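Local coordinates for serine protease pet (Escherichia coli, PDB 4OM9), which is a serine protease enterotoxin of enteroaggregative E. coli, an autotransporter passenger domain thought to cleave alpha-fodrin, at residues S789-I794 against L807-G812. Sequence-based numbering, arbitrary orientation.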
ATOM      1  N   SER A 789      18.509 -28.633  18.361  1.00 76.19           N
ATOM      2  CA  SER A 789      19.913 -29.004  18.327  1.00 75.65           C
ATOM      3  C   SER A 789      20.689 -27.943  17.564  1.00 74.01           C
ATOM      4  O   SER A 789      20.164 -27.323  16.637  1.00 73.05           O
ATOM      5  CB  SER A 789      20.117 -30.382  17.695  1.00 75.80           C
ATOM      6  OG  SER A 789      20.040 -30.305  16.282  1.00 74.75           O
ATOM      7  N   TYR A 790      21.927 -27.729  17.994  1.00 73.87           N
ATOM      8  CA  TYR A 790      22.857 -26.828  17.351  1.00 72.50           C
ATOM      9  C   TYR A 790      24.207 -27.507  17.221  1.00 72.16           C
ATOM     10  O   TYR A 790      24.512 -28.421  17.999  1.00 73.30           O
ATOM     11  CB  TYR A 790      22.986 -25.518  18.141  1.00 72.90           C
ATOM     12  CG  TYR A 790      24.207 -24.735  17.740  1.00 71.91           C
ATOM     13  CD1 TYR A 790      24.204 -23.944  16.599  1.00 70.55           C
ATOM     14  CD2 TYR A 790      25.384 -24.831  18.472  1.00 72.46           C
ATOM     15  CE1 TYR A 790      25.332 -23.253  16.215  1.00 69.76           C
ATOM     16  CE2 TYR A 790      26.510 -24.148  18.096  1.00 71.68           C
ATOM     17  CZ  TYR A 790      26.484 -23.365  16.971  1.00 70.32           C
ATOM     18  OH  TYR A 790      27.621 -22.691  16.610  1.00 69.68           O
ATOM     19  N   GLN A 791      25.014 -27.080  16.247  1.00 83.93           N
ATOM     20  CA  GLN A 791      26.437 -27.466  16.215  1.00 81.15           C
ATOM     21  C   GLN A 791      27.276 -26.555  15.320  1.00 83.20           C
ATOM     22  O   GLN A 791      26.912 -26.292  14.190  1.00 82.90           O
ATOM     23  CB  GLN A 791      26.612 -28.938  15.780  1.00 88.01           C
ATOM     24  CG  GLN A 791      26.109 -29.244  14.387  1.00 86.43           C
ATOM     25  CD  GLN A 791      26.875 -30.424  13.787  1.00 86.66           C
ATOM     26  OE1 GLN A 791      28.047 -30.289  13.418  1.00 88.27           O
ATOM     27  NE2 GLN A 791      26.229 -31.582  13.709  1.00 82.93           N
ATOM     28  N   GLY A 792      28.411 -26.088  15.832  1.00 74.44           N
ATOM     29  CA  GLY A 792      28.845 -26.438  17.169  1.00 82.53           C
ATOM     30  C   GLY A 792      30.103 -25.735  17.625  1.00 81.73           C
ATOM     31  O   GLY A 792      30.998 -26.378  18.146  1.00 87.05           O
ATOM     32  N   SER A 793      30.173 -24.420  17.436  1.00 74.42           N
ATOM     33  CA  SER A 793      31.305 -23.646  17.940  1.00 71.07           C
ATOM     34  C   SER A 793      30.914 -22.195  18.209  1.00 71.28           C
ATOM     35  O   SER A 793      30.569 -21.462  17.287  1.00 70.18           O
ATOM     36  CB  SER A 793      32.469 -23.703  16.953  1.00 69.92           C
ATOM     37  OG  SER A 793      33.412 -22.685  17.223  1.00 70.25           O
ATOM     38  N   ILE A 794      30.982 -21.780  19.472  1.00 76.48           N
ATOM     39  CA  ILE A 794      30.553 -20.434  19.855  1.00 73.26           C
ATOM     40  C   ILE A 794      31.667 -19.581  20.460  1.00 75.83           C
ATOM     41  O   ILE A 794      32.032 -19.748  21.626  1.00 80.75           O
ATOM     42  CB  ILE A 794      29.400 -20.477  20.873  1.00 76.73           C
ATOM     43  CG1 ILE A 794      28.252 -21.326  20.355  1.00 74.61           C
ATOM     44  CG2 ILE A 794      28.915 -19.071  21.198  1.00 74.91           C
ATOM     45  CD1 ILE A 794      27.165 -21.528  21.371  1.00 77.56           C
ATOM     46  N   LEU A 807      21.060 -29.641  23.544  1.00113.84           N
ATOM     47  CA  LEU A 807      21.996 -28.575  23.179  1.00110.96           C
ATOM     48  C   LEU A 807      22.859 -28.919  21.980  1.00105.55           C
ATOM     49  O   LEU A 807      22.378 -29.446  20.981  1.00102.19           O
ATOM     50  CB  LEU A 807      22.917 -28.270  24.357  1.00117.12           C
ATOM     51  CG  LEU A 807      23.095 -26.833  24.829  1.00112.87           C
ATOM     52  CD1 LEU A 807      22.817 -25.861  23.706  1.00111.55           C
ATOM     53  CD2 LEU A 807      22.211 -26.587  26.025  1.00113.01           C
ATOM     54  N   TRP A 808      24.152 -28.625  22.097  1.00 84.25           N
ATOM     55  CA  TRP A 808      25.062 -28.827  20.979  1.00 84.04           C
ATOM     56  C   TRP A 808      26.029 -29.961  21.155  1.00 85.99           C
ATOM     57  O   TRP A 808      26.200 -30.501  22.247  1.00 90.46           O
ATOM     58  CB  TRP A 808      25.870 -27.559  20.649  1.00 80.00           C
ATOM     59  CG  TRP A 808      26.423 -26.756  21.779  1.00 78.73           C
ATOM     60  CD1 TRP A 808      26.009 -26.747  23.072  1.00 84.03           C
ATOM     61  CD2 TRP A 808      27.483 -25.806  21.694  1.00 76.40           C
ATOM     62  NE1 TRP A 808      26.757 -25.862  23.809  1.00 85.78           N
ATOM     63  CE2 TRP A 808      27.669 -25.263  22.980  1.00 78.81           C
ATOM     64  CE3 TRP A 808      28.300 -25.363  20.654  1.00 74.86           C
ATOM     65  CZ2 TRP A 808      28.632 -24.307  23.257  1.00 78.09           C
ATOM     66  CZ3 TRP A 808      29.253 -24.415  20.927  1.00 74.96           C
ATOM     67  CH2 TRP A 808      29.421 -23.903  22.224  1.00 76.60           C
ATOM     68  N   LYS A 809      26.664 -30.303  20.043  1.00 92.33           N
ATOM     69  CA  LYS A 809      27.648 -31.361  20.031  1.00100.44           C
ATOM     70  C   LYS A 809      29.062 -30.777  20.156  1.00101.61           C
ATOM     71  O   LYS A 809      30.033 -31.513  20.295  1.00103.94           O
ATOM     72  CB  LYS A 809      27.502 -32.191  18.758  1.00 99.61           C
ATOM     73  CG  LYS A 809      26.054 -32.497  18.354  1.00 95.03           C
ATOM     74  CD  LYS A 809      26.024 -33.667  17.373  1.00 99.24           C
ATOM     75  CE  LYS A 809      24.618 -34.053  16.942  1.00 89.73           C
ATOM     76  NZ  LYS A 809      24.203 -33.323  15.708  1.00 87.84           N
ATOM     77  N   VAL A 810      29.145 -29.448  20.107  1.00 95.48           N
ATOM     78  CA  VAL A 810      30.393 -28.678  20.229  1.00 88.65           C
ATOM     79  C   VAL A 810      31.555 -29.180  19.371  1.00 86.38           C
ATOM     80  O   VAL A 810      32.248 -30.109  19.748  1.00 90.69           O
ATOM     81  CB  VAL A 810      30.877 -28.625  21.677  1.00 86.15           C
ATOM     82  CG1 VAL A 810      31.991 -27.606  21.801  1.00 90.03           C
ATOM     83  CG2 VAL A 810      29.733 -28.265  22.603  1.00 85.30           C
ATOM     84  N   THR A 811      31.778 -28.532  18.229  1.00 83.40           N
ATOM     85  CA  THR A 811      32.796 -28.967  17.274  1.00 83.17           C
ATOM     86  C   THR A 811      34.059 -28.116  17.316  1.00 75.82           C
ATOM     87  O   THR A 811      34.993 -28.348  16.546  1.00 70.56           O
ATOM     88  CB  THR A 811      32.254 -28.961  15.810  1.00 79.48           C
ATOM     89  OG1 THR A 811      31.581 -27.721  15.530  1.00 80.66           O
ATOM     90  CG2 THR A 811      31.300 -30.127  15.574  1.00 77.15           C
ATOM     91  N   GLY A 812      34.089 -27.132  18.205  1.00 72.23           N
ATOM     92  CA  GLY A 812      35.250 -26.268  18.306  1.00 72.30           C
ATOM     93  C   GLY A 812      35.423 -25.600  19.655  1.00 74.06           C
ATOM     94  O   GLY A 812      34.517 -25.612  20.492  1.00 75.07           O
TER
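Trp808 runs its indole alongside the ring of Tyr790 and against Ile794. Its CB starts the contact, 3.1 Å from Tyr790 O and 3.5 Å from Tyr790 CD2. A chi1 of 42° puts CG toward 789-794, and chi2 (-21°) turns the benzene half of the indole toward Gly792 and Ile794. On the way, Trp808 CG and CD2 each lie 4.0 Å from Tyr790 CD2. Trp808 CE3 then reaches Tyr790 CE2 at 3.4 Å, coming in at the edge of the tyrosine ring in an oblique pairing, planes at 50°. At the indole's own rim, CE3 also meets the carbonyl carbon of Gly792. Farther out, Trp808 CZ3 lies 3.3 Å from Ile794 CG1, with CH2 and CZ2 nearest Ile794 CD1. Ile794 CD1 lies over one face of the Trp808 six-membered ring in a CH-pi contact, 3.6 Å from the centroid, while Val810 CG2 covers the opposite face, so the indole is sandwiched between two aliphatic branches.

Tyr790 is held at its far end: Tyr790 OH accepts a hydrogen bond from Ser793 N at 3.2 Å, fairly straight, and also hydrogen-bonds Gly751 O, and its ring stacks on Phe763. The backbones are joined more loosely. Tyr790 N gives only a weak bond to Leu807 O, 3.5 Å long. Gly792 O faces the N-H groups of Thr811 and Gly812; the modelled approach of the first is too short to be trusted, and the second bond is weak.

Strand 788-791 pairs in parallel with strand 747-755, and the packing of 807-812 against it is consistent with the next, irregular coil of the right-handed parallel beta-helix of autotransporter passenger domains.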